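Local coordinates for metallo-beta-lactamase (Pseudomonas stutzeri, PDB 4WD6), which probably hydrolyses beta-lactams to substituted beta-amino acids at a site holding zinc ions, and so contributes to antibiotic resistance, at residues Thr99-His104 / Thr140-Val145; Leu129-Tyr134 / Leu187-Glu192. All coordinates share one frame; numbering follows the deposited sequence.

Contact 1: residues Thr99-His104 / Thr140-Val145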
ATOM      1  N   THR A  99      -2.575 -11.033   1.172  1.00 36.57           N
ATOM      2  CA  THR A  99      -3.032 -12.127   0.337  1.00 37.80           C
ATOM      3  C   THR A  99      -2.224 -13.396   0.601  1.00 41.62           C
ATOM      4  O   THR A  99      -1.221 -13.413   1.339  1.00 42.72           O
ATOM      5  CB  THR A  99      -2.889 -11.818  -1.155  1.00 36.59           C
ATOM      6  OG1 THR A  99      -1.523 -11.475  -1.442  1.00 36.41           O
ATOM      7  CG2 THR A  99      -3.801 -10.699  -1.527  1.00 36.17           C
ATOM      8  N   THR A 100      -2.679 -14.453  -0.044  1.00 43.78           N
ATOM      9  CA  THR A 100      -2.033 -15.730  -0.007  1.00 45.63           C
ATOM     10  C   THR A 100      -0.651 -15.586  -0.554  1.00 44.40           C
ATOM     11  O   THR A 100       0.311 -16.026   0.065  1.00 42.54           O
ATOM     12  CB  THR A 100      -2.778 -16.702  -0.928  1.00 48.41           C
ATOM     13  OG1 THR A 100      -4.152 -16.740  -0.543  1.00 49.20           O
ATOM     14  CG2 THR A 100      -2.135 -18.100  -0.914  1.00 50.50           C
ATOM     15  N   SER A 101      -0.564 -14.997  -1.744  1.00 44.10           N
ATOM     16  CA  SER A 101       0.724 -14.839  -2.428  1.00 43.28           C
ATOM     17  C   SER A 101       1.668 -13.931  -1.643  1.00 42.32           C
ATOM     18  O   SER A 101       2.855 -14.220  -1.538  1.00 45.20           O
ATOM     19  CB  SER A 101       0.514 -14.316  -3.847  1.00 44.40           C
ATOM     20  OG  SER A 101       1.770 -14.027  -4.459  1.00 46.39           O
ATOM     21  N   THR A 102       1.158 -12.848  -1.056  1.00 41.88           N
ATOM     22  CA  THR A 102       1.996 -12.042  -0.146  1.00 39.99           C
ATOM     23  C   THR A 102       2.431 -12.860   1.087  1.00 39.21           C
ATOM     24  O   THR A 102       3.593 -12.803   1.465  1.00 39.12           O
ATOM     25  CB  THR A 102       1.312 -10.752   0.319  1.00 38.53           C
ATOM     26  OG1 THR A 102       1.008  -9.929  -0.808  1.00 41.08           O
ATOM     27  CG2 THR A 102       2.203  -9.940   1.214  1.00 39.19           C
ATOM     28  N   ASN A 103       1.521 -13.577   1.747  1.00 44.45           N
ATOM     29  CA  ASN A 103       1.938 -14.348   2.949  1.00 47.04           C
ATOM     30  C   ASN A 103       2.977 -15.425   2.637  1.00 47.49           C
ATOM     31  O   ASN A 103       3.927 -15.599   3.400  1.00 49.93           O
ATOM     32  CB  ASN A 103       0.774 -14.956   3.712  1.00 47.53           C
ATOM     33  CG  ASN A 103       0.404 -14.157   4.923  1.00 50.32           C
ATOM     34  OD1 ASN A 103       1.039 -13.141   5.271  1.00 47.23           O
ATOM     35  ND2 ASN A 103      -0.638 -14.600   5.587  1.00 53.64           N
ATOM     36  N   HIS A 104       2.809 -16.106   1.506  1.00 46.41           N
ATOM     37  CA  HIS A 104       3.799 -17.082   1.015  1.00 46.15           C
ATOM     38  C   HIS A 104       5.188 -16.454   0.903  1.00 45.67           C
ATOM     39  O   HIS A 104       6.187 -17.092   1.257  1.00 46.43           O
ATOM     40  CB  HIS A 104       3.366 -17.653  -0.361  1.00 45.23           C
ATOM     41  CG  HIS A 104       4.340 -18.626  -0.949  0.50 45.67           C
ATOM     42  ND1 HIS A 104       4.218 -19.987  -0.785  0.50 46.64           N
ATOM     43  CD2 HIS A 104       5.448 -18.436  -1.703  0.50 45.44           C
ATOM     44  CE1 HIS A 104       5.210 -20.595  -1.406  0.50 47.65           C
ATOM     45  NE2 HIS A 104       5.974 -19.678  -1.963  0.50 46.99           N
ATOM     46  N   THR A 140       5.803  -6.500  -8.357  1.00 37.32           N
ATOM     47  CA  THR A 140       6.044  -7.870  -7.913  1.00 39.05           C
ATOM     48  C   THR A 140       4.934  -8.711  -8.380  1.00 39.38           C
ATOM     49  O   THR A 140       3.880  -8.177  -8.810  1.00 40.21           O
ATOM     50  CB  THR A 140       6.015  -8.046  -6.390  1.00 40.41           C
ATOM     51  OG1 THR A 140       4.773  -7.532  -5.858  1.00 37.53           O
ATOM     52  CG2 THR A 140       7.187  -7.353  -5.774  1.00 42.40           C
ATOM     53  N   ILE A 141       5.150 -10.020  -8.284  1.00 40.24           N
ATOM     54  CA  ILE A 141       4.122 -10.986  -8.603  1.00 43.46           C
ATOM     55  C   ILE A 141       2.864 -10.862  -7.725  1.00 41.76           C
ATOM     56  O   ILE A 141       1.774 -11.202  -8.192  1.00 43.32           O
ATOM     57  CB  ILE A 141       4.663 -12.451  -8.549  1.00 47.57           C
ATOM     58  CG1 ILE A 141       3.661 -13.429  -9.149  1.00 49.08           C
ATOM     59  CG2 ILE A 141       4.950 -12.921  -7.135  1.00 47.70           C
ATOM     60  CD1 ILE A 141       3.287 -13.113 -10.574  1.00 50.93           C
ATOM     61  N   ASP A 142       3.021 -10.393  -6.483  1.00 39.34           N
ATOM     62  CA  ASP A 142       1.922 -10.409  -5.495  1.00 38.49           C
ATOM     63  C   ASP A 142       1.170  -9.065  -5.331  1.00 35.59           C
ATOM     64  O   ASP A 142       0.179  -9.001  -4.612  1.00 34.34           O
ATOM     65  CB  ASP A 142       2.403 -10.896  -4.123  1.00 37.99           C
ATOM     66  CG  ASP A 142       3.407  -9.964  -3.451  1.00 39.08           C
ATOM     67  OD1 ASP A 142       3.238  -9.632  -2.235  1.00 36.22           O
ATOM     68  OD2 ASP A 142       4.403  -9.612  -4.115  1.00 40.87           O
ATOM     69  N   ASN A 143       1.632  -8.020  -5.993  1.00 31.70           N
ATOM     70  CA  ASN A 143       1.115  -6.691  -5.709  1.00 31.21           C
ATOM     71  C   ASN A 143      -0.386  -6.539  -5.896  1.00 30.16           C
ATOM     72  O   ASN A 143      -0.944  -7.013  -6.863  1.00 28.96           O
ATOM     73  CB  ASN A 143       1.915  -5.570  -6.459  1.00 31.09           C
ATOM     74  CG  ASN A 143       1.945  -5.697  -7.970  1.00 29.70           C
ATOM     75  OD1 ASN A 143       2.755  -5.038  -8.588  1.00 29.75           O
ATOM     76  ND2 ASN A 143       1.047  -6.443  -8.570  1.00 30.61           N
ATOM     77  N   VAL A 144      -1.041  -5.961  -4.912  1.00 30.42           N
ATOM     78  CA  VAL A 144      -2.449  -5.630  -5.034  1.00 30.45           C
ATOM     79  C   VAL A 144      -2.649  -4.130  -4.850  1.00 32.02           C
ATOM     80  O   VAL A 144      -1.808  -3.453  -4.218  1.00 32.64           O
ATOM     81  CB  VAL A 144      -3.335  -6.402  -4.022  1.00 30.65           C
ATOM     82  CG1 VAL A 144      -3.404  -7.863  -4.415  1.00 31.54           C
ATOM     83  CG2 VAL A 144      -2.865  -6.265  -2.589  1.00 30.82           C
ATOM     84  N   VAL A 145      -3.767  -3.646  -5.396  1.00 32.25           N
ATOM     85  CA  VAL A 145      -4.294  -2.311  -5.143  1.00 32.42           C
ATOM     86  C   VAL A 145      -5.517  -2.327  -4.238  1.00 34.93           C
ATOM     87  O   VAL A 145      -6.231  -3.331  -4.124  1.00 33.66           O
ATOM     88  CB  VAL A 145      -4.606  -1.562  -6.479  1.00 33.14           C
ATOM     89  CG1 VAL A 145      -3.328  -1.463  -7.318  1.00 31.27           C
ATOM     90  CG2 VAL A 145      -5.647  -2.236  -7.331  1.00 33.27           C
TER
HETATM   91  O   HOH W   1      -1.579 -10.919  -4.082  1.00 41.54           O
HETATM   92  O   HOH W   2       0.460 -13.577  -6.873  1.00 43.32           O
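With chi1 at 66°, CG of Asp142 sits between its own backbone N and carbonyl carbon, while chi1 of -60° keeps OG1 of Thr102 beside the backbone N; with these rotations the two side chains cross at about a right angle. Thr102 OG1 donates to Asp142 OD1 at 2.7 Å, and OD1 accepts through its anti lone pair, the one away from OD2. The other oxygen is held from within the loop: Thr140 OG1 donates to Asp142 OD2 at 2.7 Å from above the carboxylate plane, 48° out of it. With one hydroxyl on each oxygen, rotation of this buried carboxylate should be restricted. Its side chain lies about 4 Å from that of the zinc ligand His77, consistent with a second-shell place beside the metal site.

Ser101 OG packs against Asp142 CB at 3.2 Å, and two waters extend the junction. One donates to Asp142 O and hydrogen-bonds Thr99 OG1, each at 2.7 Å; the second joins Ile141 O to Ser101 OG. Alongside, the side chains of Thr99 and Val144 pass in opposite directions, with Thr99 CG2 4.1 Å from Val144 CG1.

Thr99 is the N-cap residue of helix 100-108, which directly follows strand 96-99; the loop meets the helix's first turn through Ser101 and Thr102. Leu105 of the same helix touches Ile141 and Asp142, and Val144 packs on Val132 of strand 130-133 just before strand 145-148 begins.

Contact 2: residues Leu129-Tyr134 / Leu187-Glu192; sequences LIEVFY and LSRYSE
Phe133 presents one ring face to the side chain of Arg189, which overlaps it from CD out to the guanidinium. The pair joins strand 130-133, in the five-stranded sheet of the alpha-beta/beta-alpha sandwich of metallo-beta-lactamases, to the C-terminal end of helix 176-189. Arg189 CD makes the CH-pi contact, 3.6 Å from the ring centroid and almost on the normal. Beyond it the guanidinium lies flat on the ring, with the planes only 6° apart, but is displaced towards the rim: CZ is 4.4 Å from the Phe133 centroid, giving an off-centre cation-pi interaction. The reach follows from an extended chain, with CG of Arg189 anti to the backbone N (chi1 -172°) and the zigzag continuing extended from CG to NE.

Tyr190, the first residue to depart from helical backbone angles, completes the cluster. Its ring turns an edge towards the face of Phe133 in an offset edge-to-face pair, the planes at 81° and the centroids 5.8 Å apart. Arg189 is also steadied by its neighbour: its NE donates to Tyr190 OH at 2.9 Å, with the oxygen near the guanidinium plane, and its CG lies over the centre of the Tyr190 ring. Together the bond and the stack should limit rotation of the guanidinium.

Glu131, two residues before Phe133, adds a long salt bridge, with OE1 3.9 Å from Arg189 NH2; Glu122 on strand 122-125 is a second, weak ionic partner of that nitrogen. The Tyr190 ring also meets that of Trp147 on strand 145-148. The tightest approach between the segments lies at the base of the Phe133 ring, where Tyr190 OH comes to 3.1 Å from Phe133 CB.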
ATOM      1  N   LEU A 129     -16.291  -1.288   2.489  1.00 64.83           N
ATOM      2  CA  LEU A 129     -15.581  -0.010   2.520  1.00 63.35           C
ATOM      3  C   LEU A 129     -14.216  -0.073   1.806  1.00 58.86           C
ATOM      4  O   LEU A 129     -13.830   0.874   1.130  1.00 60.64           O
ATOM      5  CB  LEU A 129     -15.353   0.375   3.972  1.00 63.66           C
ATOM      6  CG  LEU A 129     -14.374   1.492   4.300  1.00 64.86           C
ATOM      7  CD1 LEU A 129     -15.080   2.836   4.176  1.00 68.64           C
ATOM      8  CD2 LEU A 129     -13.811   1.287   5.700  1.00 65.06           C
ATOM      9  N   ILE A 130     -13.522  -1.191   1.974  1.00 52.42           N
ATOM     10  CA  ILE A 130     -12.237  -1.439   1.351  1.00 49.66           C
ATOM     11  C   ILE A 130     -12.231  -2.678   0.473  1.00 47.34           C
ATOM     12  O   ILE A 130     -12.465  -3.763   0.952  1.00 48.61           O
ATOM     13  CB  ILE A 130     -11.188  -1.681   2.417  1.00 47.45           C
ATOM     14  CG1 ILE A 130     -11.069  -0.468   3.323  1.00 48.04           C
ATOM     15  CG2 ILE A 130      -9.859  -1.997   1.753  1.00 45.99           C
ATOM     16  CD1 ILE A 130     -10.135  -0.656   4.480  1.00 47.44           C
ATOM     17  N   GLU A 131     -11.958  -2.506  -0.810  1.00 47.21           N
ATOM     18  CA  GLU A 131     -11.780  -3.611  -1.737  1.00 47.11           C
ATOM     19  C   GLU A 131     -10.304  -3.752  -2.104  1.00 44.82           C
ATOM     20  O   GLU A 131      -9.596  -2.740  -2.314  1.00 44.74           O
ATOM     21  CB  GLU A 131     -12.491  -3.351  -3.051  1.00 51.11           C
ATOM     22  CG  GLU A 131     -13.985  -3.179  -3.012  1.00 57.69           C
ATOM     23  CD  GLU A 131     -14.489  -2.878  -4.406  1.00 61.81           C
ATOM     24  OE1 GLU A 131     -13.797  -3.294  -5.365  1.00 67.55           O
ATOM     25  OE2 GLU A 131     -15.515  -2.186  -4.554  1.00 66.67           O
ATOM     26  N   VAL A 132      -9.891  -5.003  -2.265  1.00 40.45           N
ATOM     27  CA  VAL A 132      -8.544  -5.383  -2.605  1.00 38.16           C
ATOM     28  C   VAL A 132      -8.583  -6.116  -3.945  1.00 38.56           C
ATOM     29  O   VAL A 132      -9.391  -7.013  -4.150  1.00 40.23           O
ATOM     30  CB  VAL A 132      -7.994  -6.311  -1.520  1.00 36.64           C
ATOM     31  CG1 VAL A 132      -6.551  -6.667  -1.805  1.00 36.74           C
ATOM     32  CG2 VAL A 132      -8.171  -5.672  -0.127  1.00 35.91           C
ATOM     33  N   PHE A 133      -7.706  -5.755  -4.862  1.00 38.05           N
ATOM     34  CA  PHE A 133      -7.765  -6.303  -6.200  1.00 39.03           C
ATOM     35  C   PHE A 133      -6.384  -6.643  -6.722  1.00 38.23           C
ATOM     36  O   PHE A 133      -5.481  -5.810  -6.666  1.00 38.99           O
ATOM     37  CB  PHE A 133      -8.424  -5.277  -7.103  1.00 41.77           C
ATOM     38  CG  PHE A 133      -8.463  -5.681  -8.544  1.00 44.86           C
ATOM     39  CD1 PHE A 133      -9.238  -6.757  -8.954  1.00 48.80           C
ATOM     40  CD2 PHE A 133      -7.722  -5.014  -9.476  1.00 44.53           C
ATOM     41  CE1 PHE A 133      -9.277  -7.160 -10.282  1.00 49.53           C
ATOM     42  CE2 PHE A 133      -7.762  -5.395 -10.800  1.00 47.43           C
ATOM     43  CZ  PHE A 133      -8.551  -6.463 -11.212  1.00 49.87           C
ATOM     44  N   TYR A 134      -6.209  -7.855  -7.232  1.00 38.71           N
ATOM     45  CA  TYR A 134      -4.974  -8.234  -7.949  1.00 39.38           C
ATOM     46  C   TYR A 134      -5.077  -7.807  -9.431  1.00 38.43           C
ATOM     47  O   TYR A 134      -5.761  -8.432 -10.188  1.00 40.90           O
ATOM     48  CB  TYR A 134      -4.757  -9.743  -7.893  1.00 39.39           C
ATOM     49  CG  TYR A 134      -3.465 -10.198  -8.535  1.00 40.80           C
ATOM     50  CD1 TYR A 134      -2.275  -9.728  -8.069  1.00 41.90           C
ATOM     51  CD2 TYR A 134      -3.432 -11.141  -9.580  1.00 42.97           C
ATOM     52  CE1 TYR A 134      -1.072 -10.121  -8.617  1.00 42.64           C
ATOM     53  CE2 TYR A 134      -2.216 -11.554 -10.144  1.00 41.71           C
ATOM     54  CZ  TYR A 134      -1.034 -11.056  -9.634  1.00 42.36           C
ATOM     55  OH  TYR A 134       0.225 -11.407 -10.104  1.00 41.82           O
ATOM     56  N   LEU A 187      -6.793   0.443 -14.931  1.00 41.46           N
ATOM     57  CA  LEU A 187      -7.434   1.588 -15.622  1.00 45.69           C
ATOM     58  C   LEU A 187      -8.891   1.318 -16.052  1.00 47.23           C
ATOM     59  O   LEU A 187      -9.775   2.157 -15.819  1.00 47.38           O
ATOM     60  CB  LEU A 187      -6.597   2.023 -16.836  1.00 44.60           C
ATOM     61  CG  LEU A 187      -5.341   2.789 -16.440  1.00 45.32           C
ATOM     62  CD1 LEU A 187      -4.285   2.779 -17.537  1.00 46.55           C
ATOM     63  CD2 LEU A 187      -5.685   4.219 -16.077  1.00 45.97           C
ATOM     64  N   SER A 188      -9.131   0.141 -16.648  1.00 49.60           N
ATOM     65  CA  SER A 188     -10.493  -0.292 -17.043  1.00 52.01           C
ATOM     66  C   SER A 188     -11.396  -0.474 -15.839  1.00 52.24           C
ATOM     67  O   SER A 188     -12.589  -0.177 -15.882  1.00 55.57           O
ATOM     68  CB  SER A 188     -10.496  -1.630 -17.816  1.00 52.76           C
ATOM     69  OG  SER A 188      -9.646  -1.613 -18.958  1.00 52.31           O
ATOM     70  N   ARG A 189     -10.840  -1.025 -14.781  1.00 50.56           N
ATOM     71  CA  ARG A 189     -11.641  -1.336 -13.631  1.00 49.36           C
ATOM     72  C   ARG A 189     -11.972  -0.095 -12.822  1.00 50.05           C
ATOM     73  O   ARG A 189     -13.071   0.013 -12.309  1.00 50.02           O
ATOM     74  CB  ARG A 189     -10.945  -2.339 -12.746  1.00 47.58           C
ATOM     75  CG  ARG A 189     -11.846  -2.835 -11.626  1.00 49.95           C
ATOM     76  CD  ARG A 189     -11.180  -3.949 -10.862  1.00 50.81           C
ATOM     77  NE  ARG A 189     -11.910  -4.374  -9.654  1.00 54.56           N
ATOM     78  CZ  ARG A 189     -12.862  -5.303  -9.627  1.00 55.00           C
ATOM     79  NH1 ARG A 189     -13.240  -5.904 -10.734  1.00 57.51           N
ATOM     80  NH2 ARG A 189     -13.428  -5.650  -8.481  1.00 58.64           N
ATOM     81  N   TYR A 190     -11.039   0.847 -12.722  1.00 48.44           N
ATOM     82  CA  TYR A 190     -11.230   2.026 -11.845  1.00 48.42           C
ATOM     83  C   TYR A 190     -11.204   3.377 -12.608  1.00 48.95           C
ATOM     84  O   TYR A 190     -10.679   4.368 -12.124  1.00 46.86           O
ATOM     85  CB  TYR A 190     -10.189   2.000 -10.707  1.00 44.89           C
ATOM     86  CG  TYR A 190     -10.162   0.694  -9.939  1.00 43.12           C
ATOM     87  CD1 TYR A 190      -9.059  -0.201 -10.009  1.00 41.95           C
ATOM     88  CD2 TYR A 190     -11.226   0.338  -9.144  1.00 44.58           C
ATOM     89  CE1 TYR A 190      -9.066  -1.405  -9.297  1.00 41.34           C
ATOM     90  CE2 TYR A 190     -11.232  -0.851  -8.441  1.00 44.09           C
ATOM     91  CZ  TYR A 190     -10.158  -1.707  -8.514  1.00 42.48           C
ATOM     92  OH  TYR A 190     -10.255  -2.859  -7.800  1.00 45.39           O
ATOM     93  N   SER A 191     -11.815   3.403 -13.793  1.00 53.39           N
ATOM     94  CA  SER A 191     -12.084   4.638 -14.547  1.00 54.54           C
ATOM     95  C   SER A 191     -12.771   5.730 -13.709  1.00 56.16           C
ATOM     96  O   SER A 191     -12.552   6.921 -13.925  1.00 57.75           O
ATOM     97  CB  SER A 191     -13.000   4.302 -15.715  1.00 56.36           C
ATOM     98  OG  SER A 191     -14.291   3.915 -15.249  1.00 58.65           O
ATOM     99  N   GLU A 192     -13.626   5.316 -12.774  1.00 57.86           N
ATOM    100  CA  GLU A 192     -14.218   6.222 -11.771  1.00 61.45           C
ATOM    101  C   GLU A 192     -13.240   6.919 -10.843  1.00 58.62           C
ATOM    102  O   GLU A 192     -13.626   7.852 -10.154  1.00 62.00           O
ATOM    103  CB  GLU A 192     -15.128   5.441 -10.823  1.00 65.93           C
ATOM    104  CG  GLU A 192     -16.513   5.101 -11.339  1.00 70.37           C
ATOM    105  CD  GLU A 192     -17.265   4.139 -10.402  1.00 74.89           C
ATOM    106  OE1 GLU A 192     -16.587   3.467  -9.573  1.00 72.86           O
ATOM    107  OE2 GLU A 192     -18.532   4.038 -10.492  1.00 77.33           O
TER

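From the N terminus, strand 96-99 runs into helix 100-108, where contact 1 starts; the chain then passes through 129-134, the first half of contact 2, before reaching 140-145. Contact 1 thus closes a loop with 35 intervening residues, and contact 2 one with 52, ending at 187-192. Because the four segments alternate, the loops cross. The centres of the two contacts are about 16 Å apart, yet the contacts join directly: Val145 O lies 2.9 Å from Phe133 N, and Ile141 O 2.5 Å from Tyr134 OH, both probable hydrogen bonds. Contact 1 ties helix 100-108 to the loop near the zinc site; contact 2 fastens the end of helix 176-189 to the five-stranded sheet.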